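Local structure of C alpha-dehydrogenase (Sphingobium sp. SYK-6, 4YAG) at residues A143-M151 with H252-F263; I94-A103 with P152-T160. The protein acts as a short-chain dehydrogenase that binds NADH and works in the lignin beta-aryl ether cleavage pathway, probably oxidising the C alpha alcohol of its substrates. All blocks are in the same frame, centred on the assembly; numbering follows the deposited sequence.

Interaction 1: A143-M151 with H252-F263. With NAI (1,4-dihydronicotinamide adenine dinucleotide), chain C.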
loop_
_atom_site.group_PDB
_atom_site.type_symbol
_atom_site.label_atom_id
_atom_site.label_comp_id
_atom_site.label_asym_id
_atom_site.label_seq_id
_atom_site.Cartn_x
_atom_site.Cartn_y
_atom_site.Cartn_z
ATOM N N ALA A 143 -5.955 10.514 -1.470
ATOM C CA ALA A 143 -6.027 9.134 -1.929
ATOM C C ALA A 143 -6.981 9.110 -3.131
ATOM O O ALA A 143 -6.758 9.842 -4.109
ATOM C CB ALA A 143 -6.473 8.226 -0.799
ATOM N N SER A 144 -8.038 8.300 -3.071
ATOM C CA SER A 144 -9.029 8.193 -4.134
ATOM C C SER A 144 -10.131 7.267 -3.651
ATOM O O SER A 144 -9.873 6.395 -2.821
ATOM C CB SER A 144 -8.423 7.571 -5.386
ATOM O OG SER A 144 -9.450 7.376 -6.351
ATOM N N LEU A 145 -11.344 7.414 -4.185
ATOM C CA LEU A 145 -12.364 6.413 -3.921
ATOM C C LEU A 145 -11.965 5.081 -4.562
ATOM O O LEU A 145 -12.454 4.026 -4.166
ATOM C CB LEU A 145 -13.726 6.873 -4.408
ATOM C CG LEU A 145 -14.366 7.930 -3.516
ATOM C CD1 LEU A 145 -15.611 8.556 -4.170
ATOM C CD2 LEU A 145 -14.739 7.349 -2.177
ATOM N N ALA A 146 -11.028 5.118 -5.501
ATOM C CA ALA A 146 -10.495 3.882 -6.091
ATOM C C ALA A 146 -9.679 3.054 -5.092
ATOM O O ALA A 146 -9.329 1.904 -5.353
ATOM C CB ALA A 146 -9.659 4.188 -7.307
ATOM N N GLY A 147 -9.365 3.642 -3.946
ATOM C CA GLY A 147 -8.681 2.927 -2.895
ATOM C C GLY A 147 -9.647 2.218 -1.978
ATOM O O GLY A 147 -9.210 1.500 -1.079
ATOM N N LEU A 148 -10.940 2.388 -2.226
ATOM C CA LEU A 148 -11.979 1.864 -1.340
ATOM C C LEU A 148 -12.977 0.955 -2.059
ATOM O O LEU A 148 -13.281 -0.139 -1.584
ATOM C CB LEU A 148 -12.729 3.039 -0.717
ATOM C CG LEU A 148 -13.322 2.877 0.658
ATOM C CD1 LEU A 148 -12.200 2.557 1.659
ATOM C CD2 LEU A 148 -14.053 4.174 1.022
ATOM N N THR A 149 -13.514 1.403 -3.187
ATOM C CA THR A 149 -14.463 0.621 -3.957
ATOM C C THR A 149 -13.722 -0.394 -4.822
ATOM O O THR A 149 -12.600 -0.143 -5.247
ATOM C CB THR A 149 -15.353 1.537 -4.819
ATOM O OG1 THR A 149 -16.562 0.858 -5.188
ATOM C CG2 THR A 149 -14.627 2.027 -6.049
ATOM N N PRO A 150 -14.335 -1.556 -5.088
ATOM C CA PRO A 150 -13.566 -2.544 -5.855
ATOM C C PRO A 150 -13.202 -2.059 -7.253
ATOM O O PRO A 150 -14.036 -1.484 -7.933
ATOM C CB PRO A 150 -14.528 -3.724 -5.952
ATOM C CG PRO A 150 -15.335 -3.615 -4.681
ATOM C CD PRO A 150 -15.565 -2.137 -4.513
ATOM N N MET A 151 -11.962 -2.330 -7.658
ATOM C CA MET A 151 -11.450 -1.878 -8.941
ATOM C C MET A 151 -10.986 -3.065 -9.769
ATOM O O MET A 151 -10.608 -4.102 -9.217
ATOM C CB MET A 151 -10.279 -0.927 -8.723
ATOM C CG MET A 151 -10.674 0.347 -7.971
ATOM S SD MET A 151 -11.805 1.434 -8.886
ATOM C CE MET A 151 -10.736 2.024 -10.184
ATOM N N HIS A 252 -17.745 12.431 -3.704
ATOM C CA HIS A 252 -18.864 11.877 -4.458
ATOM C C HIS A 252 -19.477 10.706 -3.717
ATOM O O HIS A 252 -18.757 9.971 -3.038
ATOM C CB HIS A 252 -18.378 11.346 -5.809
ATOM C CG HIS A 252 -18.058 12.418 -6.806
ATOM N ND1 HIS A 252 -16.925 13.182 -6.729
ATOM C CD2 HIS A 252 -18.720 12.807 -7.927
ATOM C CE1 HIS A 252 -16.912 14.042 -7.754
ATOM N NE2 HIS A 252 -17.978 13.821 -8.487
ATOM N N GLY A 253 -20.781 10.522 -3.881
ATOM C CA GLY A 253 -21.485 9.406 -3.272
ATOM C C GLY A 253 -21.829 8.251 -4.192
ATOM O O GLY A 253 -22.485 7.291 -3.766
ATOM N N ASN A 254 -21.374 8.314 -5.443
ATOM C CA ASN A 254 -21.775 7.356 -6.467
ATOM C C ASN A 254 -21.331 5.917 -6.203
ATOM O O ASN A 254 -21.851 4.983 -6.819
ATOM C CB ASN A 254 -21.216 7.812 -7.824
ATOM C CG ASN A 254 -21.598 9.242 -8.163
ATOM O OD1 ASN A 254 -21.162 10.194 -7.508
ATOM N ND2 ASN A 254 -22.416 9.404 -9.195
ATOM N N TRP A 255 -20.360 5.741 -5.303
ATOM C CA TRP A 255 -19.779 4.437 -5.037
ATOM C C TRP A 255 -20.173 3.950 -3.644
ATOM O O TRP A 255 -19.579 3.029 -3.109
ATOM C CB TRP A 255 -18.247 4.474 -5.237
ATOM C CG TRP A 255 -17.939 4.635 -6.710
ATOM C CD1 TRP A 255 -17.807 3.637 -7.634
ATOM C CD2 TRP A 255 -17.801 5.871 -7.429
ATOM N NE1 TRP A 255 -17.575 4.174 -8.877
ATOM C CE2 TRP A 255 -17.575 5.542 -8.780
ATOM C CE3 TRP A 255 -17.841 7.218 -7.056
ATOM C CZ2 TRP A 255 -17.386 6.513 -9.765
ATOM C CZ3 TRP A 255 -17.654 8.188 -8.037
ATOM C CH2 TRP A 255 -17.428 7.827 -9.375
ATOM N N ARG A 256 -21.205 4.557 -3.072
ATOM C CA ARG A 256 -21.706 4.104 -1.783
ATOM C C ARG A 256 -22.102 2.629 -1.839
ATOM O O ARG A 256 -21.687 1.849 -0.987
ATOM C CB ARG A 256 -22.910 4.936 -1.344
ATOM C CG ARG A 256 -23.528 4.478 -0.033
ATOM C CD ARG A 256 -24.692 5.364 0.335
ATOM N NE ARG A 256 -24.271 6.753 0.482
ATOM C CZ ARG A 256 -23.789 7.275 1.607
ATOM N NH1 ARG A 256 -23.671 6.529 2.693
ATOM N NH2 ARG A 256 -23.435 8.547 1.651
ATOM N N GLU A 257 -22.917 2.234 -2.819
ATOM C CA GLU A 257 -23.431 0.875 -2.850
ATOM C C GLU A 257 -22.366 -0.159 -3.194
ATOM O O GLU A 257 -22.382 -1.286 -2.684
ATOM C CB GLU A 257 -24.610 0.762 -3.833
ATOM C CG GLU A 257 -25.850 1.538 -3.394
ATOM C CD GLU A 257 -25.680 3.042 -3.484
ATOM O OE1 GLU A 257 -24.871 3.518 -4.325
ATOM O OE2 GLU A 257 -26.361 3.750 -2.703
ATOM N N THR A 258 -21.427 0.190 -4.074
ATOM C CA THR A 258 -20.370 -0.743 -4.415
ATOM C C THR A 258 -19.422 -0.918 -3.229
ATOM O O THR A 258 -18.901 -2.002 -3.010
ATOM C CB THR A 258 -19.567 -0.323 -5.672
ATOM O OG1 THR A 258 -19.216 1.054 -5.571
ATOM C CG2 THR A 258 -20.402 -0.542 -6.934
ATOM N N CYS A 259 -19.200 0.143 -2.462
ATOM C CA CYS A 259 -18.399 -0.000 -1.256
ATOM C C CYS A 259 -19.146 -0.847 -0.234
ATOM O O CYS A 259 -18.556 -1.727 0.396
ATOM C CB CYS A 259 -18.074 1.357 -0.638
ATOM S SG CYS A 259 -16.806 2.318 -1.546
ATOM N N GLU A 260 -20.440 -0.588 -0.050
ATOM C CA GLU A 260 -21.230 -1.385 0.902
ATOM C C GLU A 260 -21.124 -2.861 0.589
ATOM O O GLU A 260 -21.012 -3.699 1.492
ATOM C CB GLU A 260 -22.705 -0.971 0.882
ATOM C CG GLU A 260 -22.926 0.376 1.521
ATOM C CD GLU A 260 -24.375 0.804 1.548
ATOM O OE1 GLU A 260 -25.080 0.606 0.536
ATOM O OE2 GLU A 260 -24.804 1.345 2.591
ATOM N N ALA A 261 -21.193 -3.203 -0.696
ATOM C CA ALA A 261 -21.158 -4.605 -1.094
ATOM C C ALA A 261 -19.789 -5.213 -0.785
ATOM O O ALA A 261 -19.698 -6.356 -0.362
ATOM C CB ALA A 261 -21.504 -4.768 -2.587
ATOM N N ARG A 262 -18.721 -4.454 -1.016
ATOM C CA ARG A 262 -17.366 -4.882 -0.642
ATOM C C ARG A 262 -17.268 -5.102 0.871
ATOM O O ARG A 262 -16.778 -6.136 1.344
ATOM C CB ARG A 262 -16.332 -3.836 -1.074
ATOM C CG ARG A 262 -14.907 -4.240 -0.774
ATOM C CD ARG A 262 -13.908 -3.116 -0.913
ATOM N NE ARG A 262 -12.624 -3.610 -0.457
ATOM C CZ ARG A 262 -11.721 -2.921 0.218
ATOM N NH1 ARG A 262 -11.887 -1.631 0.470
ATOM N NH2 ARG A 262 -10.622 -3.541 0.621
ATOM N N PHE A 263 -17.718 -4.109 1.623
ATOM C CA PHE A 263 -17.667 -4.172 3.082
ATOM C C PHE A 263 -18.458 -5.377 3.601
ATOM O O PHE A 263 -18.013 -6.097 4.490
ATOM C CB PHE A 263 -18.231 -2.886 3.682
ATOM C CG PHE A 263 -17.446 -1.648 3.340
ATOM C CD1 PHE A 263 -16.114 -1.721 2.935
ATOM C CD2 PHE A 263 -18.023 -0.393 3.469
ATOM C CE1 PHE A 263 -15.411 -0.573 2.621
ATOM C CE2 PHE A 263 -17.318 0.748 3.176
ATOM C CZ PHE A 263 -16.021 0.664 2.756
HETATM P PA NAI C . -3.206 16.885 -11.993
HETATM O O1A NAI C . -2.263 16.157 -12.909
HETATM O O2A NAI C . -4.039 17.993 -12.605
HETATM O O5B NAI C . -2.425 17.471 -10.760
HETATM C C5B NAI C . -1.372 16.742 -10.198
HETATM C C4B NAI C . -0.153 17.575 -10.209
HETATM O O4B NAI C . 0.834 16.773 -9.483
HETATM C C3B NAI C . 0.400 17.914 -11.522
HETATM O O3B NAI C . 0.637 19.329 -11.667
HETATM C C2B NAI C . 1.611 17.125 -11.627
HETATM O O2B NAI C . 2.627 17.723 -12.446
HETATM C C1B NAI C . 2.039 16.905 -10.245
HETATM N N9A NAI C . 2.881 15.751 -10.073
HETATM C C8A NAI C . 2.755 14.504 -10.649
HETATM N N7A NAI C . 3.774 13.717 -10.276
HETATM C C5A NAI C . 4.591 14.424 -9.432
HETATM C C6A NAI C . 5.773 14.172 -8.735
HETATM N N6A NAI C . 6.422 12.939 -8.889
HETATM N N1A NAI C . 6.326 15.139 -7.958
HETATM C C2A NAI C . 5.734 16.352 -7.858
HETATM N N3A NAI C . 4.600 16.650 -8.509
HETATM C C4A NAI C . 4.018 15.719 -9.299
HETATM O O3 NAI C . -4.164 15.741 -11.457
HETATM P PN NAI C . -5.134 15.683 -10.171
HETATM O O1N NAI C . -5.419 17.059 -9.584
HETATM O O2N NAI C . -6.362 14.954 -10.655
HETATM O O5D NAI C . -4.300 14.791 -9.125
HETATM C C5D NAI C . -4.202 15.134 -7.740
HETATM C C4D NAI C . -4.437 13.927 -6.907
HETATM O O4D NAI C . -5.871 13.589 -6.982
HETATM C C3D NAI C . -3.704 12.733 -7.338
HETATM O O3D NAI C . -3.113 12.103 -6.183
HETATM C C2D NAI C . -4.702 11.858 -7.948
HETATM O O2D NAI C . -4.320 10.482 -7.841
HETATM C C1D NAI C . -5.911 12.127 -7.190
HETATM N N1N NAI C . -7.182 11.828 -7.738
HETATM C C2N NAI C . -7.725 12.495 -8.810
HETATM C C3N NAI C . -8.991 12.157 -9.258
HETATM C C7N NAI C . -9.606 12.866 -10.417
HETATM O O7N NAI C . -10.679 12.485 -10.932
HETATM N N7N NAI C . -8.951 14.088 -10.877
HETATM C C4N NAI C . -9.736 11.162 -8.647
HETATM C C5N NAI C . -9.198 10.539 -7.536
HETATM C C6N NAI C . -7.948 10.877 -7.086
HETATM O O HOH W 1 -9.310 -0.023 1.130
#

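Interaction 2: I94-A103 with P152-T160. With NAI (1,4-dihydronicotinamide adenine dinucleotide), chain C.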
loop_
_atom_site.group_PDB
_atom_site.type_symbol
_atom_site.label_atom_id
_atom_site.label_comp_id
_atom_site.label_asym_id
_atom_site.label_seq_id
_atom_site.Cartn_x
_atom_site.Cartn_y
_atom_site.Cartn_z
ATOM N N ILE A 94 -0.285 10.368 -9.922
ATOM C CA ILE A 94 -0.313 10.077 -11.337
ATOM C C ILE A 94 -1.193 8.833 -11.574
ATOM O O ILE A 94 -1.575 8.131 -10.638
ATOM C CB ILE A 94 1.098 9.860 -11.926
ATOM C CG1 ILE A 94 1.977 8.973 -11.036
ATOM C CG2 ILE A 94 1.808 11.196 -12.142
ATOM C CD1 ILE A 94 1.659 7.473 -11.125
ATOM N N ASP A 95 -1.525 8.607 -12.843
ATOM C CA ASP A 95 -2.326 7.445 -13.268
ATOM C C ASP A 95 -1.415 6.437 -13.953
ATOM O O ASP A 95 -1.021 6.647 -15.108
ATOM C CB ASP A 95 -3.390 7.915 -14.271
ATOM C CG ASP A 95 -4.333 6.799 -14.689
ATOM O OD1 ASP A 95 -4.093 5.663 -14.258
ATOM O OD2 ASP A 95 -5.316 7.084 -15.412
ATOM N N PRO A 96 -1.103 5.326 -13.270
ATOM C CA PRO A 96 -0.217 4.264 -13.753
ATOM C C PRO A 96 -0.998 3.078 -14.354
ATOM O O PRO A 96 -0.484 1.968 -14.427
ATOM C CB PRO A 96 0.478 3.828 -12.471
ATOM C CG PRO A 96 -0.588 3.937 -11.456
ATOM C CD PRO A 96 -1.479 5.087 -11.863
ATOM N N SER A 97 -2.226 3.325 -14.765
ATOM C CA SER A 97 -3.123 2.259 -15.211
ATOM C C SER A 97 -2.799 1.763 -16.602
ATOM O O SER A 97 -2.188 2.466 -17.423
ATOM C CB SER A 97 -4.574 2.729 -15.148
ATOM O OG SER A 97 -4.940 3.054 -13.806
ATOM N N GLY A 98 -3.238 0.541 -16.878
ATOM C CA GLY A 98 -3.064 -0.055 -18.185
ATOM C C GLY A 98 -3.324 -1.538 -18.088
ATOM O O GLY A 98 -3.521 -2.084 -16.987
ATOM N N PRO A 99 -3.280 -2.214 -19.236
ATOM C CA PRO A 99 -3.550 -3.654 -19.240
ATOM C C PRO A 99 -2.602 -4.378 -18.280
ATOM O O PRO A 99 -1.385 -4.203 -18.339
ATOM C CB PRO A 99 -3.293 -4.042 -20.695
ATOM C CG PRO A 99 -3.546 -2.788 -21.463
ATOM C CD PRO A 99 -3.022 -1.697 -20.585
ATOM N N PHE A 100 -3.144 -5.201 -17.382
ATOM C CA PHE A 100 -2.342 -5.687 -16.264
ATOM C C PHE A 100 -1.154 -6.521 -16.739
ATOM O O PHE A 100 -0.071 -6.451 -16.175
ATOM C CB PHE A 100 -3.189 -6.527 -15.303
ATOM C CG PHE A 100 -2.430 -7.010 -14.096
ATOM C CD1 PHE A 100 -2.276 -6.209 -13.004
ATOM C CD2 PHE A 100 -1.852 -8.262 -14.072
ATOM C CE1 PHE A 100 -1.570 -6.639 -11.892
ATOM C CE2 PHE A 100 -1.147 -8.696 -12.976
ATOM C CZ PHE A 100 -0.999 -7.890 -11.887
ATOM N N LYS A 101 -1.360 -7.314 -17.781
ATOM C CA LYS A 101 -0.292 -8.185 -18.260
ATOM C C LYS A 101 0.830 -7.403 -18.943
ATOM O O LYS A 101 1.905 -7.956 -19.202
ATOM C CB LYS A 101 -0.856 -9.249 -19.189
ATOM C CG LYS A 101 -1.899 -10.140 -18.529
ATOM C CD LYS A 101 -2.322 -11.287 -19.424
ATOM C CE LYS A 101 -2.991 -10.829 -20.699
ATOM N NZ LYS A 101 -4.298 -10.133 -20.457
ATOM N N ASP A 102 0.584 -6.137 -19.234
ATOM C CA ASP A 102 1.584 -5.283 -19.893
ATOM C C ASP A 102 2.452 -4.574 -18.840
ATOM O O ASP A 102 3.563 -4.145 -19.132
ATOM C CB ASP A 102 0.926 -4.206 -20.759
ATOM C CG ASP A 102 0.338 -4.740 -22.054
ATOM O OD1 ASP A 102 0.608 -5.898 -22.404
ATOM O OD2 ASP A 102 -0.387 -3.972 -22.721
ATOM N N ALA A 103 1.941 -4.416 -17.625
ATOM C CA ALA A 103 2.688 -3.679 -16.603
ATOM C C ALA A 103 3.969 -4.424 -16.224
ATOM O O ALA A 103 3.986 -5.645 -16.074
ATOM C CB ALA A 103 1.830 -3.443 -15.362
ATOM N N PRO A 152 -10.973 -2.890 -11.091
ATOM C CA PRO A 152 -10.503 -3.926 -12.015
ATOM C C PRO A 152 -8.986 -3.902 -12.181
ATOM O O PRO A 152 -8.309 -2.952 -11.746
ATOM C CB PRO A 152 -11.202 -3.561 -13.314
ATOM C CG PRO A 152 -11.408 -2.104 -13.251
ATOM C CD PRO A 152 -11.536 -1.731 -11.792
ATOM N N SER A 153 -8.450 -4.951 -12.799
ATOM C CA SER A 153 -7.017 -5.158 -12.855
ATOM C C SER A 153 -6.271 -4.060 -13.626
ATOM O O SER A 153 -5.098 -3.840 -13.371
ATOM C CB SER A 153 -6.717 -6.531 -13.481
ATOM O OG SER A 153 -7.180 -6.562 -14.814
ATOM N N PHE A 154 -6.958 -3.415 -14.567
ATOM C CA PHE A 154 -6.414 -2.283 -15.343
ATOM C C PHE A 154 -5.972 -1.185 -14.386
ATOM O O PHE A 154 -5.100 -0.384 -14.714
ATOM C CB PHE A 154 -7.516 -1.767 -16.297
ATOM C CG PHE A 154 -7.075 -0.747 -17.303
ATOM C CD1 PHE A 154 -7.141 0.607 -17.018
ATOM C CD2 PHE A 154 -6.681 -1.139 -18.582
ATOM C CE1 PHE A 154 -6.772 1.558 -17.980
ATOM C CE2 PHE A 154 -6.316 -0.193 -19.545
ATOM C CZ PHE A 154 -6.358 1.152 -19.230
ATOM N N MET A 155 -6.573 -1.140 -13.204
ATOM C CA MET A 155 -6.260 -0.100 -12.215
ATOM C C MET A 155 -5.542 -0.649 -10.984
ATOM O O MET A 155 -5.546 -0.031 -9.927
ATOM C CB MET A 155 -7.550 0.595 -11.786
ATOM C CG MET A 155 -8.369 1.053 -12.984
ATOM S SD MET A 155 -8.866 2.772 -12.940
ATOM C CE MET A 155 -10.123 2.756 -14.217
ATOM N N ALA A 156 -4.898 -1.802 -11.115
ATOM C CA ALA A 156 -4.309 -2.448 -9.945
ATOM C C ALA A 156 -3.277 -1.591 -9.227
ATOM O O ALA A 156 -3.277 -1.511 -8.000
ATOM C CB ALA A 156 -3.689 -3.771 -10.313
ATOM N N ILE A 157 -2.358 -0.989 -9.979
ATOM C CA ILE A 157 -1.257 -0.260 -9.346
ATOM C C ILE A 157 -1.791 0.982 -8.614
ATOM O O ILE A 157 -1.374 1.307 -7.490
ATOM C CB ILE A 157 -0.189 0.109 -10.379
ATOM C CG1 ILE A 157 0.379 -1.155 -11.025
ATOM C CG2 ILE A 157 0.934 0.911 -9.714
ATOM C CD1 ILE A 157 1.334 -0.899 -12.179
ATOM N N TYR A 158 -2.725 1.666 -9.265
ATOM C CA TYR A 158 -3.360 2.856 -8.714
ATOM C C TYR A 158 -4.134 2.506 -7.455
ATOM O O TYR A 158 -3.939 3.104 -6.404
ATOM C CB TYR A 158 -4.328 3.439 -9.736
ATOM C CG TYR A 158 -4.854 4.812 -9.369
ATOM C CD1 TYR A 158 -4.043 5.932 -9.477
ATOM C CD2 TYR A 158 -6.155 4.990 -8.954
ATOM C CE1 TYR A 158 -4.525 7.203 -9.177
ATOM C CE2 TYR A 158 -6.642 6.264 -8.641
ATOM C CZ TYR A 158 -5.829 7.352 -8.760
ATOM O OH TYR A 158 -6.329 8.606 -8.455
ATOM N N ALA A 159 -5.019 1.513 -7.551
ATOM C CA ALA A 159 -5.858 1.158 -6.414
ATOM C C ALA A 159 -5.056 0.720 -5.200
ATOM O O ALA A 159 -5.384 1.069 -4.068
ATOM C CB ALA A 159 -6.808 0.075 -6.800
ATOM N N THR A 160 -4.035 -0.092 -5.447
ATOM C CA THR A 160 -3.199 -0.636 -4.389
ATOM C C THR A 160 -2.541 0.487 -3.588
ATOM O O THR A 160 -2.550 0.501 -2.370
ATOM C CB THR A 160 -2.141 -1.601 -4.985
ATOM O OG1 THR A 160 -2.795 -2.736 -5.579
ATOM C CG2 THR A 160 -1.164 -2.106 -3.941
HETATM P PA NAI C . -3.206 16.885 -11.993
HETATM O O1A NAI C . -2.263 16.157 -12.909
HETATM O O2A NAI C . -4.039 17.993 -12.605
HETATM O O5B NAI C . -2.425 17.471 -10.760
HETATM C C5B NAI C . -1.372 16.742 -10.198
HETATM C C4B NAI C . -0.153 17.575 -10.209
HETATM O O4B NAI C . 0.834 16.773 -9.483
HETATM C C3B NAI C . 0.400 17.914 -11.522
HETATM O O3B NAI C . 0.637 19.329 -11.667
HETATM C C2B NAI C . 1.611 17.125 -11.627
HETATM O O2B NAI C . 2.627 17.723 -12.446
HETATM C C1B NAI C . 2.039 16.905 -10.245
HETATM N N9A NAI C . 2.881 15.751 -10.073
HETATM C C8A NAI C . 2.755 14.504 -10.649
HETATM N N7A NAI C . 3.774 13.717 -10.276
HETATM C C5A NAI C . 4.591 14.424 -9.432
HETATM C C6A NAI C . 5.773 14.172 -8.735
HETATM N N6A NAI C . 6.422 12.939 -8.889
HETATM N N1A NAI C . 6.326 15.139 -7.958
HETATM C C2A NAI C . 5.734 16.352 -7.858
HETATM N N3A NAI C . 4.600 16.650 -8.509
HETATM C C4A NAI C . 4.018 15.719 -9.299
HETATM O O3 NAI C . -4.164 15.741 -11.457
HETATM P PN NAI C . -5.134 15.683 -10.171
HETATM O O1N NAI C . -5.419 17.059 -9.584
HETATM O O2N NAI C . -6.362 14.954 -10.655
HETATM O O5D NAI C . -4.300 14.791 -9.125
HETATM C C5D NAI C . -4.202 15.134 -7.740
HETATM C C4D NAI C . -4.437 13.927 -6.907
HETATM O O4D NAI C . -5.871 13.589 -6.982
HETATM C C3D NAI C . -3.704 12.733 -7.338
HETATM O O3D NAI C . -3.113 12.103 -6.183
HETATM C C2D NAI C . -4.702 11.858 -7.948
HETATM O O2D NAI C . -4.320 10.482 -7.841
HETATM C C1D NAI C . -5.911 12.127 -7.190
HETATM N N1N NAI C . -7.182 11.828 -7.738
HETATM C C2N NAI C . -7.725 12.495 -8.810
HETATM C C3N NAI C . -8.991 12.157 -9.258
HETATM C C7N NAI C . -9.606 12.866 -10.417
HETATM O O7N NAI C . -10.679 12.485 -10.932
HETATM N N7N NAI C . -8.951 14.088 -10.877
HETATM C C4N NAI C . -9.736 11.162 -8.647
HETATM C C5N NAI C . -9.198 10.539 -7.536
HETATM C C6N NAI C . -7.948 10.877 -7.086
HETATM O O HOH W 2 -2.127 -0.614 -13.094
HETATM O O HOH W 3 -3.288 1.441 -12.025
HETATM O O HOH W 4 -2.792 -2.776 -14.475
HETATM O O HOH W 5 -6.029 -5.971 -17.173
#

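Interaction 1: A143-M151 with H252-F263
Thr149 is the bump that fills a notch formed by Trp255, Thr258 and Cys259 at the start of helix 256-268. Its chi1 of -159° swings OG1 to the side away from the backbone N, where it meets Thr258 in a 2.7 Å OG1-to-OG1 hydrogen bond, while methyl CG2 turns to the indole, 3.9 Å from Trp255 CD1. Cys259 SG also rests 3.7 Å from Thr149 CB. A second knob, nearer the start of the loop, is Leu145, which pushes methyl CD1 into the angle between the His252 carbonyl and the six-membered part of the indole, 3.9 Å from Trp255 CE3. From the helix, Phe263 turns the edge of its ring to Leu148, CZ lying 4.1 Å from Leu148 CG, and the ring stacks on Phe263 of the second subunit. The extended chain of Arg262 runs past the Pro150 ring, with CB 3.7 Å from Pro150 CG, and brings NH1 to a lone pair of Leu148 O at 2.9 Å. The carbonyl sits 31° out of the guanidinium plane. A water links the same NH1 to Gly147 O, and NE forms a salt bridge with Glu170 of the second subunit, so the buried guanidinium ties the loop to the dimer partner. Within the loop, Ser144 OG accepts from Ala146 N in an ST turn. This turn follows strand 137-142 and packs Ser144 against the nicotinamide ring of NADH and against Tyr158 and Lys162, an arrangement consistent with the Ser-Tyr-Lys site of the short-chain dehydrogenase Rossmann fold.

Interaction 2: I94-A103 with P152-T160
Ser153 meets Phe100 by carbon contact and through water: the two CB atoms touch, and one water bridges Ser153 OG to Phe100 N. The same OG also bonds Asp174 of the second subunit. Phe154 follows, and holds the facing loop by its backbone and its ring. Its carbonyl accepts from Gly98 N at 3.0 Å (N-H...O angle 157°), and its ring, swung out with CG anti to the backbone N (chi1 -171°), lays one face over Gly98, whose CA is 3.7 Å from the ring centroid in a CH-pi contact. Pro99 runs alongside the ring. Met155, the N-cap residue of helix 156-177, brings SD within 4.0 Å of Ser97 OG, a hydroxyl that donates to Asp95 OD1 in a loop shaped by an Asx turn. From here runs the helix that carries the Tyr-x-x-x-Lys motif of short-chain dehydrogenases, Tyr158 and Lys162. Ala156 CB sits at the edge of the Phe100 ring, 3.9 Å from CD1. Ile157 slides CG2 past Pro96 CG at 3.8 Å and reaches CD1 to Ala103. Tyr158 crosses Pro96 at about a right angle and meets Ile94 O in the plane of its ring, CE1 lying 3.4 Å from this carbonyl, which also accepts from Asn115 ND2. Tyr158 OH is hydrogen-bonded to O2D of NADH at 2.8 Å. A phenylalanine here would probably leave O2D without this partner and the nicotinamide ribose freer to shift.

In the fold
Along the chain, residues 94-103 come first, after strand 87-90. Helix 105-133 and strand 137-142 then lead to 143-151, and the chain passes directly into 152-160, where interaction 2 closes a loop of 48 intervening residues. Interaction 1 closes only when the chain, having added strands 181-187 and 248-250, reaches 252-263. Because 143-151 lies between the segments of interaction 2 while 252-263 lies beyond both, the contacts cross rather than nest. Their centres are about 17 Å apart, yet they touch where Ala146 and Met151 pack on Ala159. Together they join the loop before helix 156-177 to the loop after strand 87-90 and to helix 256-268, beside NADH and the second subunit.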